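Local atomic coordinates of SnoK (Streptomyces nogalater, PDB entry 5EPA), a protein that probably acts as a 2-oxoglutarate-dependent non-heme iron enzyme, forming a carbocycle during the biosynthesis of the polyketide nogalamycin. Residues 55-60 with 117-122; 92-97 with 234-239. All blocks are in the same frame, centred on the assembly; numbering follows the deposited sequence.

Interaction 1: 55-60 with 117-122. With AKG (2-oxoglutaric acid), chain H.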
loop_
_atom_site.group_PDB
_atom_site.type_symbol
_atom_site.label_atom_id
_atom_site.label_comp_id
_atom_site.label_asym_id
_atom_site.label_seq_id
_atom_site.Cartn_x
_atom_site.Cartn_y
_atom_site.Cartn_z
ATOM N N ALA A 55 -6.435 -17.395 -2.585
ATOM C CA ALA A 55 -7.747 -18.010 -2.744
ATOM C C ALA A 55 -8.843 -17.219 -2.026
ATOM O O ALA A 55 -9.939 -17.051 -2.539
ATOM C CB ALA A 55 -7.747 -19.473 -2.253
ATOM N N ALA A 56 -8.535 -16.770 -0.825
ATOM C CA ALA A 56 -9.470 -15.937 -0.035
ATOM C C ALA A 56 -9.760 -14.619 -0.722
ATOM O O ALA A 56 -10.898 -14.203 -0.811
ATOM C CB ALA A 56 -8.904 -15.681 1.335
ATOM N N CYS A 57 -8.730 -13.999 -1.274
ATOM C CA CYS A 57 -8.930 -12.799 -2.074
ATOM C C CYS A 57 -9.780 -13.058 -3.304
ATOM O O CYS A 57 -10.590 -12.220 -3.675
ATOM C CB CYS A 57 -7.585 -12.172 -2.478
ATOM S SG CYS A 57 -6.692 -11.484 -1.061
ATOM N N GLU A 58 -9.596 -14.210 -3.957
ATOM C CA GLU A 58 -10.432 -14.583 -5.101
ATOM C C GLU A 58 -11.900 -14.721 -4.654
ATOM O O GLU A 58 -12.804 -14.300 -5.375
ATOM C CB GLU A 58 -9.913 -15.858 -5.799
ATOM C CG GLU A 58 -8.700 -15.613 -6.725
ATOM C CD GLU A 58 -7.864 -16.871 -7.012
ATOM O OE1 GLU A 58 -8.248 -18.017 -6.609
ATOM O OE2 GLU A 58 -6.807 -16.704 -7.682
ATOM N N GLU A 59 -12.132 -15.287 -3.477
ATOM C CA GLU A 59 -13.477 -15.387 -2.954
ATOM C C GLU A 59 -14.090 -13.999 -2.722
ATOM O O GLU A 59 -15.246 -13.760 -3.083
ATOM C CB GLU A 59 -13.526 -16.204 -1.661
ATOM C CG GLU A 59 -13.290 -17.701 -1.875
ATOM C CD GLU A 59 -13.081 -18.453 -0.579
ATOM O OE1 GLU A 59 -13.935 -18.341 0.321
ATOM O OE2 GLU A 59 -12.035 -19.124 -0.433
ATOM N N VAL A 60 -13.309 -13.076 -2.176
ATOM C CA VAL A 60 -13.801 -11.721 -1.979
ATOM C C VAL A 60 -14.156 -11.030 -3.332
ATOM O O VAL A 60 -15.211 -10.427 -3.481
ATOM C CB VAL A 60 -12.781 -10.888 -1.236
ATOM C CG1 VAL A 60 -13.189 -9.440 -1.215
ATOM C CG2 VAL A 60 -12.589 -11.412 0.162
ATOM N N SER A 117 -7.151 -2.330 4.024
ATOM C CA SER A 117 -6.388 -3.062 3.033
ATOM C C SER A 117 -7.127 -3.071 1.720
ATOM O O SER A 117 -8.356 -2.861 1.689
ATOM C CB SER A 117 -6.082 -4.482 3.521
ATOM O OG SER A 117 -7.149 -5.386 3.321
ATOM N N ASP A 118 -6.397 -3.366 0.659
ATOM C CA ASP A 118 -6.997 -3.467 -0.650
ATOM C C ASP A 118 -6.493 -4.686 -1.397
ATOM O O ASP A 118 -5.303 -4.998 -1.353
ATOM C CB ASP A 118 -6.635 -2.270 -1.514
ATOM C CG ASP A 118 -7.310 -1.004 -1.065
ATOM O OD1 ASP A 118 -6.844 -0.401 -0.083
ATOM O OD2 ASP A 118 -8.298 -0.588 -1.711
ATOM N N ILE A 119 -7.391 -5.336 -2.120
ATOM C CA ILE A 119 -6.980 -6.291 -3.113
ATOM C C ILE A 119 -6.618 -5.481 -4.346
ATOM O O ILE A 119 -7.381 -4.606 -4.773
ATOM C CB ILE A 119 -8.096 -7.258 -3.409
ATOM C CG1 ILE A 119 -8.286 -8.236 -2.245
ATOM C CG2 ILE A 119 -7.767 -8.056 -4.661
ATOM C CD1 ILE A 119 -9.646 -8.914 -2.268
ATOM N N LEU A 120 -5.431 -5.729 -4.908
ATOM C CA LEU A 120 -4.887 -4.870 -6.002
ATOM C C LEU A 120 -4.453 -5.694 -7.204
ATOM O O LEU A 120 -3.366 -6.294 -7.224
ATOM C CB LEU A 120 -3.694 -4.050 -5.500
ATOM C CG LEU A 120 -3.984 -3.090 -4.343
ATOM C CD1 LEU A 120 -2.653 -2.777 -3.655
ATOM C CD2 LEU A 120 -4.697 -1.828 -4.787
ATOM N N VAL A 121 -5.330 -5.740 -8.200
ATOM C CA VAL A 121 -5.189 -6.671 -9.341
ATOM C C VAL A 121 -4.908 -5.903 -10.606
ATOM O O VAL A 121 -5.545 -4.868 -10.856
ATOM C CB VAL A 121 -6.474 -7.502 -9.544
ATOM C CG1 VAL A 121 -6.502 -8.179 -10.901
ATOM C CG2 VAL A 121 -6.580 -8.582 -8.482
ATOM N N LYS A 122 -3.958 -6.388 -11.397
ATOM C CA LYS A 122 -3.756 -5.858 -12.758
ATOM C C LYS A 122 -3.900 -6.979 -13.785
ATOM O O LYS A 122 -3.108 -7.896 -13.777
ATOM C CB LYS A 122 -2.379 -5.177 -12.940
ATOM C CG LYS A 122 -2.260 -3.764 -12.355
ATOM C CD LYS A 122 -0.919 -3.134 -12.752
ATOM C CE LYS A 122 -0.664 -1.764 -12.104
ATOM N NZ LYS A 122 -1.247 -0.657 -12.890
HETATM C C1 AKG H . -0.024 1.366 -2.936
HETATM O O1 AKG H . 0.075 0.225 -2.419
HETATM O O2 AKG H . -0.004 2.466 -2.321
HETATM C C2 AKG H . -0.211 1.490 -4.379
HETATM O O5 AKG H . -0.286 2.643 -4.775
HETATM C C3 AKG H . -0.295 0.274 -5.267
HETATM C C4 AKG H . -0.702 0.516 -6.723
HETATM C C5 AKG H . -0.676 -0.805 -7.514
HETATM O O3 AKG H . -0.788 -1.934 -6.934
HETATM O O4 AKG H . -0.547 -0.783 -8.740
#

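Interaction 2: 92-97 with 234-239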
loop_
_atom_site.group_PDB
_atom_site.type_symbol
_atom_site.label_atom_id
_atom_site.label_comp_id
_atom_site.label_asym_id
_atom_site.label_seq_id
_atom_site.Cartn_x
_atom_site.Cartn_y
_atom_site.Cartn_z
ATOM N N ARG A 92 -8.032 -11.414 8.223
ATOM C CA ARG A 92 -7.561 -10.797 9.450
ATOM C C ARG A 92 -6.150 -11.274 9.728
ATOM O O ARG A 92 -5.343 -10.525 10.254
ATOM C CB ARG A 92 -8.500 -11.161 10.642
ATOM C CG ARG A 92 -8.065 -10.630 12.012
ATOM C CD ARG A 92 -9.057 -11.101 13.110
ATOM N NE ARG A 92 -10.328 -10.438 12.893
ATOM C CZ ARG A 92 -10.634 -9.237 13.371
ATOM N NH1 ARG A 92 -9.796 -8.593 14.193
ATOM N NH2 ARG A 92 -11.813 -8.690 13.063
ATOM N N SER A 93 -5.902 -12.542 9.434
ATOM C CA SER A 93 -4.616 -13.157 9.740
ATOM C C SER A 93 -3.558 -12.754 8.704
ATOM O O SER A 93 -2.425 -13.071 8.866
ATOM C CB SER A 93 -4.753 -14.690 9.837
ATOM O OG SER A 93 -5.095 -15.220 8.562
ATOM N N LEU A 94 -3.968 -12.040 7.666
ATOM C CA LEU A 94 -3.057 -11.421 6.745
ATOM C C LEU A 94 -2.620 -10.057 7.249
ATOM O O LEU A 94 -1.436 -9.804 7.347
ATOM C CB LEU A 94 -3.680 -11.263 5.348
ATOM C CG LEU A 94 -2.797 -10.693 4.263
ATOM C CD1 LEU A 94 -1.556 -11.546 4.037
ATOM C CD2 LEU A 94 -3.555 -10.576 2.958
ATOM N N VAL A 95 -3.564 -9.180 7.561
ATOM C CA VAL A 95 -3.233 -7.838 8.030
ATOM C C VAL A 95 -2.596 -7.811 9.438
ATOM O O VAL A 95 -1.767 -6.950 9.713
ATOM C CB VAL A 95 -4.429 -6.860 7.987
ATOM C CG1 VAL A 95 -4.969 -6.755 6.571
ATOM C CG2 VAL A 95 -5.552 -7.262 8.949
ATOM N N LEU A 96 -2.971 -8.770 10.287
ATOM C CA LEU A 96 -2.325 -8.981 11.569
ATOM C C LEU A 96 -1.435 -10.208 11.551
ATOM O O LEU A 96 -1.123 -10.745 12.597
ATOM C CB LEU A 96 -3.363 -9.113 12.695
ATOM C CG LEU A 96 -4.296 -7.922 12.898
ATOM C CD1 LEU A 96 -5.257 -8.166 14.050
ATOM C CD2 LEU A 96 -3.516 -6.637 13.146
ATOM N N HIS A 97 -0.945 -10.606 10.379
ATOM C CA HIS A 97 0.060 -11.643 10.281
ATOM C C HIS A 97 1.209 -11.247 11.199
ATOM O O HIS A 97 1.621 -10.080 11.199
ATOM C CB HIS A 97 0.552 -11.774 8.835
ATOM C CG HIS A 97 1.404 -12.975 8.586
ATOM N ND1 HIS A 97 2.769 -12.959 8.731
ATOM C CD2 HIS A 97 1.084 -14.231 8.178
ATOM C CE1 HIS A 97 3.253 -14.160 8.459
ATOM N NE2 HIS A 97 2.252 -14.948 8.109
ATOM N N MET A 234 -1.484 -9.997 -8.827
ATOM C CA MET A 234 -2.272 -9.690 -7.630
ATOM C C MET A 234 -1.360 -9.342 -6.492
ATOM O O MET A 234 -0.526 -10.142 -6.091
ATOM C CB MET A 234 -3.191 -10.838 -7.198
ATOM C CG MET A 234 -3.996 -10.467 -5.951
ATOM S SD MET A 234 -5.036 -11.743 -5.161
ATOM C CE MET A 234 -6.170 -12.114 -6.487
ATOM N N ALA A 235 -1.566 -8.151 -5.937
ATOM C CA ALA A 235 -0.991 -7.824 -4.650
ATOM C C ALA A 235 -2.098 -7.523 -3.632
ATOM O O ALA A 235 -3.264 -7.316 -3.994
ATOM C CB ALA A 235 -0.054 -6.634 -4.773
ATOM N N HIS A 236 -1.698 -7.460 -2.361
ATOM C CA HIS A 236 -2.568 -7.021 -1.293
ATOM C C HIS A 236 -1.872 -5.901 -0.555
ATOM O O HIS A 236 -0.815 -6.095 0.022
ATOM C CB HIS A 236 -2.892 -8.156 -0.319
ATOM C CG HIS A 236 -4.157 -7.942 0.451
ATOM N ND1 HIS A 236 -5.370 -8.407 0.017
ATOM C CD2 HIS A 236 -4.409 -7.230 1.569
ATOM C CE1 HIS A 236 -6.322 -8.020 0.846
ATOM N NE2 HIS A 236 -5.761 -7.312 1.808
ATOM N N GLY A 237 -2.474 -4.716 -0.567
ATOM C CA GLY A 237 -1.875 -3.557 0.051
ATOM C C GLY A 237 -2.489 -3.353 1.413
ATOM O O GLY A 237 -3.690 -3.234 1.529
ATOM N N VAL A 238 -1.670 -3.302 2.443
ATOM C CA VAL A 238 -2.176 -3.061 3.788
ATOM C C VAL A 238 -1.651 -1.718 4.321
ATOM O O VAL A 238 -0.441 -1.543 4.403
ATOM C CB VAL A 238 -1.727 -4.170 4.761
ATOM C CG1 VAL A 238 -2.342 -3.951 6.135
ATOM C CG2 VAL A 238 -2.134 -5.499 4.241
ATOM N N VAL A 239 -2.544 -0.812 4.741
ATOM C CA VAL A 239 -2.090 0.479 5.273
ATOM C C VAL A 239 -2.088 0.396 6.772
ATOM O O VAL A 239 -3.130 0.141 7.388
ATOM C CB VAL A 239 -2.981 1.621 4.822
ATOM C CG1 VAL A 239 -2.547 2.907 5.451
ATOM C CG2 VAL A 239 -2.956 1.752 3.309
#

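Interaction 1: 55-60 with 117-122
Ile-119 meets Cys-57 and Val-60 where helix 47-64 lies against the outer face of the large sheet of the double-stranded beta-helix, the cupin-type jelly roll of this family. The strand enters the contact at Ser-117 and Asp-118. Ser-117 pairs through its backbone with Ala-84, and Asp-118 with Gly-237. Ile-119 is the one residue of 117-122 that touches the helix segment. Its CG1 stands anti to the carbonyl carbon (chi1 -73°), and the extended second torsion carries CD1 on to the helix. CG1 lies 3.8 Å from Cys-57 SG. Ile-119 CD1 goes deeper, between the two helix residues: it is 3.7 Å from Cys-57 O and also 3.7 Å from Val-60 CG1. The side chains of Val-60 and Ile-119 cross obliquely. The contact is apolar and buried. Shortening Ile-119 to an alanine would probably leave a gap between strand and helix, with Cys-57 SG and Val-60 CG1 losing their shared partner. Val-81 and His-88 also touch Val-60, so the seam continues beside the isoleucine. The next residue, Leu-120, points to the inner side of the sheet, as strand alternation requires. Its CD1 is 3.9 Å from O3 of the bound 2-oxoglutarate. Its carbonyl accepts a hydrogen bond from Arg-233, a 2-oxoglutarate-binding residue. Two residues on, Lys-122 again faces the pocket. The lysine chain is extended up to a bend at its last torsion (chi4 -87°). NZ is hydrogen-bonded to Gln-77 O and to Thr-130 OG1, and Thr-130 OG1 in turn binds the 2-oxoglutarate. The lysine meets the ligand itself through carbon: Lys-122 CE is 3.5 Å from O4 of 2-oxoglutarate.

Interaction 2: 92-97 with 234-239
Helix 92-95 and strand 233-242 come nearest at Val-95 and Val-238, whose CA atoms are 6.5 Å apart. The helix is short. Leu-96 N still bonds to Arg-92 O, but Leu-96 itself has left helical geometry. Two side chains on each segment make the contact, and all four are buried. Leu-94 reaches the strand with one methyl. Its CG is anti to the backbone N (chi1 -177°), which sends CD2 over a face of the His-236 imidazole. CD2 sits 3.8 Å from the ring centroid, only 18° off the ring normal, a CH-pi contact. The methyl is displaced toward the rim and is about equally near His-236 CG and CD2, 3.7 Å from each. In-plane at the ring edge lies Val-238 CG2, from the same strand. The imidazole is also fixed at its polar end, where His-236 NE2 is hydrogen-bonded to the hydroxyl OG of Ser-117 on the neighbouring strand. The second pair is purely aliphatic. Val-95 CG1 rests against both methyls of Val-238, 3.9 Å from CG1 and 3.9 Å from CG2. The two valines cross at about a right angle. Beyond the segment, Val-95 O is hydrogen-bonded to Tyr-240 OH, and Ile-152 of strand 148-153 touches both Leu-94 and Val-238. Past the contact, His-97 is the N-cap of helix 98-108. The short helix thus lies on the outer, helix-covered face of the large antiparallel sheet, a layering found in the jelly-roll core of 2-oxoglutarate-dependent dioxygenases.

In the fold
Interactions 1 and 2 lie side by side, their centres about 10 Å apart, on neighbouring antiparallel strands of one sheet. A backbone hydrogen bond, Leu-120 N to Ala-235 O at 2.8 Å, ties the strands. The bond from His-236 NE2 to Ser-117 OG, 2.8 Å, joins the strand of interaction 2 to that of interaction 1. His-236 ND1 also packs 3.5 Å from Cys-57 SG. Both contacts cover the outer face of the sheet. The side chain of Ile-119 is about 14 Å from the bound iron. The side chain of Val-238 is about 12 Å from the bound iron. Only 117-122 reaches the 2-oxoglutarate, through Leu-120 and Lys-122; the side chain of Val-238 remains about 9 Å from it.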